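PDB 2HTB: putative enzyme related to aldose 1-epimerase from Salmonella typhimurium, which probably acts as a hexose-6-phosphate mutarotase, interconverting the alpha and beta anomers of D-glucose 6-phosphate at C1. Local coordinates for residues T30-R35 and I44-P49; A56-H61 and V86-G91; H250-V255 and A286-Q291. All blocks are in the same frame, centred on the assembly; numbering follows the deposited sequence.

Contact 1: T30-R35 and I44-P49; sequences TPVLSR and IVVDHP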
loop_
_atom_site.group_PDB
_atom_site.type_symbol
_atom_site.label_atom_id
_atom_site.label_comp_id
_atom_site.label_asym_id
_atom_site.label_seq_id
_atom_site.Cartn_x
_atom_site.Cartn_y
_atom_site.Cartn_z
ATOM N N THR A 30 -8.671 1.424 23.172
ATOM C CA THR A 30 -8.582 2.761 23.673
ATOM C C THR A 30 -9.850 3.415 23.111
ATOM O O THR A 30 -10.563 2.795 22.336
ATOM C CB THR A 30 -7.395 3.569 23.057
ATOM O OG1 THR A 30 -7.812 4.061 21.792
ATOM C CG2 THR A 30 -6.147 2.751 22.878
ATOM N N PRO A 31 -10.167 4.657 23.523
ATOM C CA PRO A 31 -11.494 5.185 23.120
ATOM C C PRO A 31 -11.589 5.280 21.636
ATOM O O PRO A 31 -12.664 5.373 21.066
ATOM C CB PRO A 31 -11.562 6.608 23.747
ATOM C CG PRO A 31 -10.134 6.906 24.169
ATOM C CD PRO A 31 -9.432 5.566 24.423
ATOM N N VAL A 32 -10.442 5.241 20.998
ATOM C CA VAL A 32 -10.433 5.398 19.550
ATOM C C VAL A 32 -9.998 4.191 18.748
ATOM O O VAL A 32 -10.216 4.180 17.566
ATOM C CB VAL A 32 -9.653 6.623 19.207
ATOM C CG1 VAL A 32 -8.882 6.442 17.956
ATOM C CG2 VAL A 32 -10.604 7.779 19.092
ATOM N N LEU A 33 -9.444 3.168 19.385
ATOM C CA LEU A 33 -8.917 2.011 18.674
ATOM C C LEU A 33 -9.616 0.786 19.133
ATOM O O LEU A 33 -9.775 0.550 20.403
ATOM C CB LEU A 33 -7.489 1.763 18.992
ATOM C CG LEU A 33 -6.333 2.435 18.315
ATOM C CD1 LEU A 33 -5.030 2.114 19.185
ATOM C CD2 LEU A 33 -6.232 1.933 16.856
ATOM N N SER A 34 -10.000 0.003 18.115
ATOM C CA SER A 34 -10.636 -1.236 18.389
ATOM C C SER A 34 -10.239 -2.297 17.427
ATOM O O SER A 34 -9.641 -2.067 16.393
ATOM C CB SER A 34 -12.143 -1.105 18.374
ATOM O OG SER A 34 -12.531 -0.564 17.124
ATOM N N ARG A 35 -10.625 -3.488 17.817
ATOM C CA ARG A 35 -10.401 -4.651 17.090
ATOM C C ARG A 35 -11.704 -5.325 16.767
ATOM O O ARG A 35 -12.550 -5.541 17.660
ATOM C CB ARG A 35 -9.592 -5.577 17.905
ATOM C CG ARG A 35 -9.251 -6.789 17.134
ATOM C CD ARG A 35 -9.125 -7.863 18.158
ATOM N NE ARG A 35 -9.644 -9.091 17.602
ATOM C CZ ARG A 35 -9.819 -10.224 18.255
ATOM N NH1 ARG A 35 -9.533 -10.340 19.575
ATOM N NH2 ARG A 35 -10.291 -11.251 17.554
ATOM N N ILE A 44 -7.769 -3.859 12.936
ATOM C CA ILE A 44 -7.613 -2.797 13.910
ATOM C C ILE A 44 -8.190 -1.569 13.229
ATOM O O ILE A 44 -7.799 -1.222 12.107
ATOM C CB ILE A 44 -6.099 -2.570 14.314
ATOM C CG1 ILE A 44 -5.606 -3.460 15.503
ATOM C CG2 ILE A 44 -5.884 -1.211 14.889
ATOM C CD1 ILE A 44 -6.158 -4.699 15.685
ATOM N N VAL A 45 -9.133 -0.910 13.896
ATOM C CA VAL A 45 -9.932 0.146 13.288
ATOM C C VAL A 45 -9.776 1.452 14.070
ATOM O O VAL A 45 -9.874 1.518 15.292
ATOM C CB VAL A 45 -11.411 -0.202 13.321
ATOM C CG1 VAL A 45 -12.174 0.877 12.616
ATOM C CG2 VAL A 45 -11.722 -1.585 12.728
ATOM N N VAL A 46 -9.518 2.497 13.351
ATOM C CA VAL A 46 -9.219 3.711 13.979
ATOM C C VAL A 46 -10.412 4.606 13.698
ATOM O O VAL A 46 -10.606 5.035 12.554
ATOM C CB VAL A 46 -7.962 4.253 13.333
ATOM C CG1 VAL A 46 -7.701 5.777 13.717
ATOM C CG2 VAL A 46 -6.808 3.380 13.749
ATOM N N ASP A 47 -11.215 4.868 14.723
ATOM C CA ASP A 47 -12.340 5.823 14.611
ATOM C C ASP A 47 -12.102 7.054 15.458
ATOM O O ASP A 47 -12.436 7.043 16.644
ATOM C CB ASP A 47 -13.660 5.190 15.082
ATOM C CG ASP A 47 -14.838 6.067 14.726
ATOM O OD1 ASP A 47 -14.586 7.244 14.383
ATOM O OD2 ASP A 47 -16.002 5.571 14.724
ATOM N N HIS A 48 -11.539 8.097 14.871
ATOM C CA HIS A 48 -10.971 9.194 15.631
ATOM C C HIS A 48 -11.415 10.550 15.042
ATOM O O HIS A 48 -11.670 10.655 13.829
ATOM C CB HIS A 48 -9.444 9.006 15.647
ATOM C CG HIS A 48 -8.642 10.197 16.137
ATOM N ND1 HIS A 48 -7.882 10.155 17.300
ATOM C CD2 HIS A 48 -8.400 11.406 15.575
ATOM C CE1 HIS A 48 -7.281 11.323 17.475
ATOM N NE2 HIS A 48 -7.564 12.090 16.437
ATOM N N PRO A 49 -11.485 11.613 15.867
ATOM C CA PRO A 49 -12.150 12.824 15.367
ATOM C C PRO A 49 -11.523 13.391 14.124
ATOM O O PRO A 49 -12.238 14.004 13.325
ATOM C CB PRO A 49 -12.012 13.803 16.531
ATOM C CG PRO A 49 -11.917 12.894 17.800
ATOM C CD PRO A 49 -11.069 11.725 17.277
HETATM O O HOH W 1 -12.476 2.052 16.524
#

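Contact 2: A56-H61 and V86-G91; sequences ALQGAH and VALRGG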
loop_
_atom_site.group_PDB
_atom_site.type_symbol
_atom_site.label_atom_id
_atom_site.label_comp_id
_atom_site.label_asym_id
_atom_site.label_seq_id
_atom_site.Cartn_x
_atom_site.Cartn_y
_atom_site.Cartn_z
ATOM N N ALA A 56 -5.610 -4.566 8.641
ATOM C CA ALA A 56 -5.617 -5.988 8.928
ATOM C C ALA A 56 -4.304 -6.361 9.616
ATOM O O ALA A 56 -3.198 -6.019 9.146
ATOM C CB ALA A 56 -5.770 -6.744 7.644
ATOM N N LEU A 57 -4.395 -7.130 10.685
ATOM C CA LEU A 57 -3.167 -7.718 11.285
ATOM C C LEU A 57 -2.403 -8.516 10.255
ATOM O O LEU A 57 -1.189 -8.408 10.159
ATOM C CB LEU A 57 -3.469 -8.534 12.559
ATOM C CG LEU A 57 -3.972 -7.651 13.723
ATOM C CD1 LEU A 57 -4.193 -8.497 14.940
ATOM C CD2 LEU A 57 -2.964 -6.499 14.091
ATOM N N GLN A 58 -3.124 -9.323 9.485
ATOM C CA GLN A 58 -2.537 -9.947 8.331
ATOM C C GLN A 58 -1.870 -8.903 7.432
ATOM O O GLN A 58 -2.530 -8.059 6.892
ATOM C CB GLN A 58 -3.568 -10.767 7.566
ATOM C CG GLN A 58 -2.913 -11.595 6.429
ATOM C CD GLN A 58 -3.858 -12.626 5.898
ATOM O OE1 GLN A 58 -3.994 -13.698 6.507
ATOM N NE2 GLN A 58 -4.551 -12.323 4.757
ATOM N N GLY A 59 -0.536 -9.019 7.258
ATOM C CA GLY A 59 0.190 -8.111 6.395
ATOM C C GLY A 59 0.228 -6.662 6.906
ATOM O O GLY A 59 0.553 -5.770 6.124
ATOM N N ALA A 60 -0.098 -6.404 8.186
ATOM C CA ALA A 60 -0.126 -5.009 8.707
ATOM C C ALA A 60 -0.732 -4.133 7.645
ATOM O O ALA A 60 -0.143 -3.160 7.190
ATOM C CB ALA A 60 1.262 -4.525 9.009
ATOM N N HIS A 61 -1.859 -4.569 7.143
ATOM C CA HIS A 61 -2.272 -4.013 5.863
ATOM C C HIS A 61 -3.248 -2.823 6.164
ATOM O O HIS A 61 -4.428 -3.027 6.622
ATOM C CB HIS A 61 -2.929 -5.104 5.096
ATOM C CG HIS A 61 -3.197 -4.811 3.667
ATOM N ND1 HIS A 61 -2.690 -5.606 2.647
ATOM C CD2 HIS A 61 -3.986 -3.882 3.066
ATOM C CE1 HIS A 61 -3.076 -5.111 1.478
ATOM N NE2 HIS A 61 -3.890 -4.092 1.694
ATOM N N VAL A 86 -4.557 -15.232 2.469
ATOM C CA VAL A 86 -4.904 -14.690 1.149
ATOM C C VAL A 86 -4.665 -13.148 1.106
ATOM O O VAL A 86 -5.171 -12.389 1.997
ATOM C CB VAL A 86 -6.346 -15.098 0.789
ATOM C CG1 VAL A 86 -6.812 -14.418 -0.505
ATOM C CG2 VAL A 86 -6.391 -16.617 0.649
ATOM N N ALA A 87 -3.911 -12.678 0.094
ATOM C CA ALA A 87 -3.511 -11.261 -0.022
ATOM C C ALA A 87 -4.710 -10.325 -0.194
ATOM O O ALA A 87 -5.545 -10.553 -1.026
ATOM C CB ALA A 87 -2.619 -11.117 -1.208
ATOM N N LEU A 88 -4.765 -9.226 0.555
ATOM C CA LEU A 88 -5.864 -8.297 0.431
ATOM C C LEU A 88 -5.736 -7.441 -0.797
ATOM O O LEU A 88 -4.715 -6.849 -1.057
ATOM C CB LEU A 88 -5.923 -7.418 1.686
ATOM C CG LEU A 88 -6.431 -8.223 2.856
ATOM C CD1 LEU A 88 -5.590 -8.003 4.101
ATOM C CD2 LEU A 88 -7.912 -7.959 3.111
ATOM N N ARG A 89 -6.816 -7.283 -1.522
ATOM C CA ARG A 89 -6.745 -6.444 -2.703
ATOM C C ARG A 89 -7.164 -4.993 -2.441
ATOM O O ARG A 89 -8.349 -4.723 -2.347
ATOM C CB ARG A 89 -7.600 -7.086 -3.848
ATOM C CG ARG A 89 -7.640 -6.279 -5.137
ATOM C CD ARG A 89 -6.273 -6.115 -5.821
ATOM N NE ARG A 89 -5.884 -7.405 -6.375
ATOM C CZ ARG A 89 -4.782 -7.713 -7.045
ATOM N NH1 ARG A 89 -3.779 -6.844 -7.296
ATOM N NH2 ARG A 89 -4.734 -8.948 -7.465
ATOM N N GLY A 90 -6.185 -4.082 -2.350
ATOM C CA GLY A 90 -6.347 -2.639 -2.153
ATOM C C GLY A 90 -5.551 -2.106 -0.971
ATOM O O GLY A 90 -4.647 -2.800 -0.449
ATOM N N GLY A 91 -5.876 -0.902 -0.463
ATOM C CA GLY A 91 -5.193 -0.449 0.732
ATOM C C GLY A 91 -3.769 -0.222 0.320
ATOM O O GLY A 91 -3.484 0.155 -0.776
HETATM O O HOH W 2 -2.578 -8.571 2.525
#

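Contact 3: H250-V255 and A286-Q291; sequences HHLNVV and ATAPQQ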
loop_
_atom_site.group_PDB
_atom_site.type_symbol
_atom_site.label_atom_id
_atom_site.label_comp_id
_atom_site.label_asym_id
_atom_site.label_seq_id
_atom_site.Cartn_x
_atom_site.Cartn_y
_atom_site.Cartn_z
ATOM N N HIS A 250 13.387 7.020 1.238
ATOM C CA HIS A 250 14.290 5.936 1.239
ATOM C C HIS A 250 14.195 5.000 0.068
ATOM O O HIS A 250 14.707 3.898 0.192
ATOM C CB HIS A 250 14.125 5.109 2.493
ATOM C CG HIS A 250 14.031 5.919 3.741
ATOM N ND1 HIS A 250 15.086 6.646 4.243
ATOM C CD2 HIS A 250 13.016 6.098 4.606
ATOM C CE1 HIS A 250 14.724 7.260 5.360
ATOM N NE2 HIS A 250 13.471 6.943 5.600
ATOM N N HIS A 251 13.603 5.422 -1.050
ATOM C CA HIS A 251 13.144 4.512 -2.079
ATOM C C HIS A 251 14.146 4.635 -3.220
ATOM O O HIS A 251 14.971 5.554 -3.209
ATOM C CB HIS A 251 11.805 5.047 -2.625
ATOM C CG HIS A 251 11.919 6.473 -3.073
ATOM N ND1 HIS A 251 12.198 7.504 -2.185
ATOM C CD2 HIS A 251 11.934 7.022 -4.309
ATOM C CE1 HIS A 251 12.315 8.629 -2.850
ATOM N NE2 HIS A 251 12.168 8.368 -4.142
ATOM N N LEU A 252 14.022 3.773 -4.246
ATOM C CA LEU A 252 14.825 3.931 -5.482
ATOM C C LEU A 252 13.922 4.307 -6.660
ATOM O O LEU A 252 14.301 5.067 -7.570
ATOM C CB LEU A 252 15.561 2.628 -5.832
ATOM C CG LEU A 252 16.971 2.542 -6.444
ATOM C CD1 LEU A 252 17.009 1.468 -7.558
ATOM C CD2 LEU A 252 17.654 3.892 -6.912
ATOM N N ASN A 253 12.728 3.722 -6.663
ATOM C CA ASN A 253 11.887 3.873 -7.803
ATOM C C ASN A 253 10.469 4.344 -7.287
ATOM O O ASN A 253 10.137 4.167 -6.092
ATOM C CB ASN A 253 11.796 2.524 -8.531
ATOM C CG ASN A 253 13.161 1.829 -8.754
ATOM O OD1 ASN A 253 13.389 0.704 -8.269
ATOM N ND2 ASN A 253 14.056 2.466 -9.518
ATOM N N VAL A 254 9.631 4.863 -8.204
ATOM C CA VAL A 254 8.190 4.845 -7.988
ATOM C C VAL A 254 7.519 3.963 -9.038
ATOM O O VAL A 254 7.966 3.914 -10.168
ATOM C CB VAL A 254 7.602 6.319 -8.035
ATOM C CG1 VAL A 254 6.112 6.321 -7.950
ATOM C CG2 VAL A 254 8.239 7.165 -6.954
ATOM N N VAL A 255 6.430 3.291 -8.710
ATOM C CA VAL A 255 5.668 2.604 -9.743
ATOM C C VAL A 255 4.238 3.117 -9.824
ATOM O O VAL A 255 3.588 3.350 -8.772
ATOM C CB VAL A 255 5.639 1.027 -9.511
ATOM C CG1 VAL A 255 4.577 0.363 -10.393
ATOM C CG2 VAL A 255 6.987 0.461 -9.748
ATOM N N ALA A 286 13.255 -1.596 -6.137
ATOM C CA ALA A 286 13.103 -2.761 -7.010
ATOM C C ALA A 286 14.207 -2.950 -8.092
ATOM O O ALA A 286 14.578 -4.123 -8.422
ATOM C CB ALA A 286 11.710 -2.726 -7.740
ATOM N N THR A 287 14.700 -1.846 -8.669
ATOM C CA THR A 287 15.633 -2.024 -9.786
ATOM C C THR A 287 17.110 -2.253 -9.310
ATOM O O THR A 287 18.043 -2.297 -10.116
ATOM C CB THR A 287 15.521 -0.863 -10.795
ATOM O OG1 THR A 287 15.883 0.342 -10.155
ATOM C CG2 THR A 287 14.128 -0.746 -11.298
ATOM N N ALA A 288 17.285 -2.291 -8.001
ATOM C CA ALA A 288 18.500 -2.719 -7.391
ATOM C C ALA A 288 18.092 -3.291 -6.017
ATOM O O ALA A 288 16.987 -3.006 -5.488
ATOM C CB ALA A 288 19.577 -1.537 -7.259
ATOM N N PRO A 289 18.959 -4.149 -5.461
ATOM C CA PRO A 289 18.685 -4.763 -4.160
ATOM C C PRO A 289 18.938 -3.780 -3.102
ATOM O O PRO A 289 19.780 -2.909 -3.263
ATOM C CB PRO A 289 19.674 -5.929 -4.101
ATOM C CG PRO A 289 20.807 -5.614 -5.093
ATOM C CD PRO A 289 20.236 -4.624 -6.094
ATOM N N GLN A 290 18.165 -3.861 -2.043
ATOM C CA GLN A 290 18.393 -3.062 -0.832
ATOM C C GLN A 290 18.988 -3.922 0.272
ATOM O O GLN A 290 18.418 -4.959 0.659
ATOM C CB GLN A 290 17.051 -2.557 -0.359
ATOM C CG GLN A 290 17.136 -1.273 0.407
ATOM C CD GLN A 290 15.817 -0.762 0.871
ATOM O OE1 GLN A 290 14.798 -1.520 0.903
ATOM N NE2 GLN A 290 15.797 0.527 1.256
ATOM N N GLN A 291 20.115 -3.535 0.790
ATOM C CA GLN A 291 20.820 -4.321 1.804
ATOM C C GLN A 291 20.484 -3.888 3.247
ATOM O O GLN A 291 20.520 -2.712 3.526
ATOM C CB GLN A 291 22.295 -4.180 1.539
ATOM C CG GLN A 291 22.616 -4.534 0.036
ATOM C CD GLN A 291 22.592 -6.068 -0.216
ATOM O OE1 GLN A 291 22.741 -6.867 0.712
ATOM N NE2 GLN A 291 22.401 -6.458 -1.434
HETATM O O HOH W 3 16.937 3.173 1.490
#

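Contact 1: T30-R35 and I44-P49
S34 and V45 exchange backbone hydrogen bonds in both directions: V45 N reaches S34 O at 2.8 Å, and S34 N reaches V45 O at 3.2 Å with an N-H...O angle of 161°. A third bond, from D47 N to V32 O at 3.1 Å, prolongs the ladder beyond the first residue of the strand. L33 with V46 and R35 with I44 are the non-hydrogen-bonded pairs on either side of S34-V45, and L33 CA also directs its hydrogen at V45 O.

On the face that carries L33, I44 and V46, L33 CD2 bridges V46 and I44. It touches V46 CG2 at 3.5 Å and I44 CG2 at 3.7 Å, the L33 and V46 side chains lying alongside each other and pointing the same way. V32, just ahead of the strand, brings CG1 to the edge of the H48 ring, close to its plane, and within 3.5 Å of H48 CB. The pairing is that of a beta hairpin, strands 33-38 and 41-48, within an antiparallel five-stranded sheet; where 33-35 and 44-48 pair, their N-to-C directions are 149° apart. V130 of strand 130-137 packs against V32, V46 and H48.

The other face holds S34. Its chi1 of 56° sets OG between the backbone N and carbonyl carbon, where a water 2.7 Å from S34 OG can also donate to V45 O, giving that carbonyl a second partner besides S34 N. R36 NE is hydrogen-bonded to the same hydroxyl. Farther out, the R35 guanidinium forms salt bridges with E27 and D42, and D47 pairs with K52.

Contact 2: A56-H61 and V86-G91
The imidazole of H61 lies against L88 and sends NE2 to the carbonyl of G90. Its CG stands opposite the backbone N (chi1 -169°), which carries the ring across to 86-91. The NE2-to-O distance is 2.6 Å in H61-G90, with an N-H...O angle of 160°; G90 O sits close to the ring plane, whereas NE2 is tilted 31° from the carbonyl plane. L88 CB lies over one face, 3.8 Å from the H61 ring centroid, a CH-pi contact displaced toward the rim. At the other ring nitrogen, a water 3.0 Å from H61 ND1 accepts from L88 N, so both nitrogens are tied, directly or through water, to the same loop.

The L88 side chain runs past H61 in the reverse direction. With CG anti to its carbonyl carbon, it carries CD1 to 3.8 Å from A56 CB and 4.0 Å from H61 CG. A56 and H61 are paired by backbone bonds at the base of a type II turn, L57 to A60, with a G1 beta bulge where A60 and H61 both face A56; G59 has the positive phi usual in such a turn. This is the tight connection between strands 51-56 and 61-67.

Q58, extended beyond CG, brings NE2 to 2.8 Å from V86 O, too poorly aligned for a hydrogen bond; its OE1 accepts from G85 N. R89, which makes no contact with 56-61, forms a salt bridge with D269 and a hydrogen bond with Y181. R89 probably binds substrate, as R114 probably does, and the R114 side chain is about 5 Å from that of H61.

Contact 3: H250-V255 and A286-Q291
The flat carboxamide of N253 meets the corner at A286 and T287 with polar partners around its edge and a methyl group off one face. A286 N approaches OD1 of N253 in the carbonyl plane, at 3.1 Å and with a C=O...N angle of 157°. T287 N comes to the same N253 OD1 at 2.9 Å, tilted 19° from that plane. The other terminal atom, N253 ND2, donates to T287 OG1 at 2.9 Å, and this hydroxyl stands 16° out of the amide plane. On the same side as T287 OG1, T287 CG2 stands about 2.8 Å off the N253 amide plane, displaced beyond its rim. Two backbone donors on the oxygen and one acceptor at the nitrogen restrain the rotation of the amide and indicate which terminal atom is which.

The torsions explain the fit. N253 CG lies anti to its carbonyl carbon, reaching toward the corner, while T287 OG1 sits between its own backbone N and carbonyl carbon, beside the amide nitrogen.

Here the chain turns between strands 278-286 and 289-292. Strand 253-258 pairs antiparallel with the former, and L252 and N253 both face V284 in a classic beta bulge at its start. The bulge residue N253 thus bonds the end of the neighbouring strand through its side chain. L252 crosses beside the corner, its CD1 4.0 Å from A288 CB.

The second amide, Q290, is extended beyond CG and joins H250 through water: H250 O receives a hydrogen from a water at 2.7 Å, and that water accepts from Q290 NE2 at 2.9 Å. Q290 NE2 also donates to R299 O, in strand 298-308. The A286 side chain lies about 8 Å from that of E282, an inferred active-site residue.

Overall arrangement
Contacts 1 and 2 are largely buried, whereas contact 3 lies at the surface. Contact 1 lies in the five-stranded sheet and contact 2 joins a turn of that sheet to the loop 86-91; they touch, I44 CD1 meeting L57 CD2 at 4.0 Å. Contact 3 joins elements of the eight-stranded sheet, its centre about 33 Å from that of contact 1, on the opposite side of the chain's centre. Regular backbone pairing and aliphatic side chains dominate contact 1. In contact 2 one imidazole bonds a loop carbonyl, and in contact 3 one carboxamide secures a corner. Contact 1 lies away from the annotated sites; contact 2 contains R89, while contact 3 approaches E282 without including it.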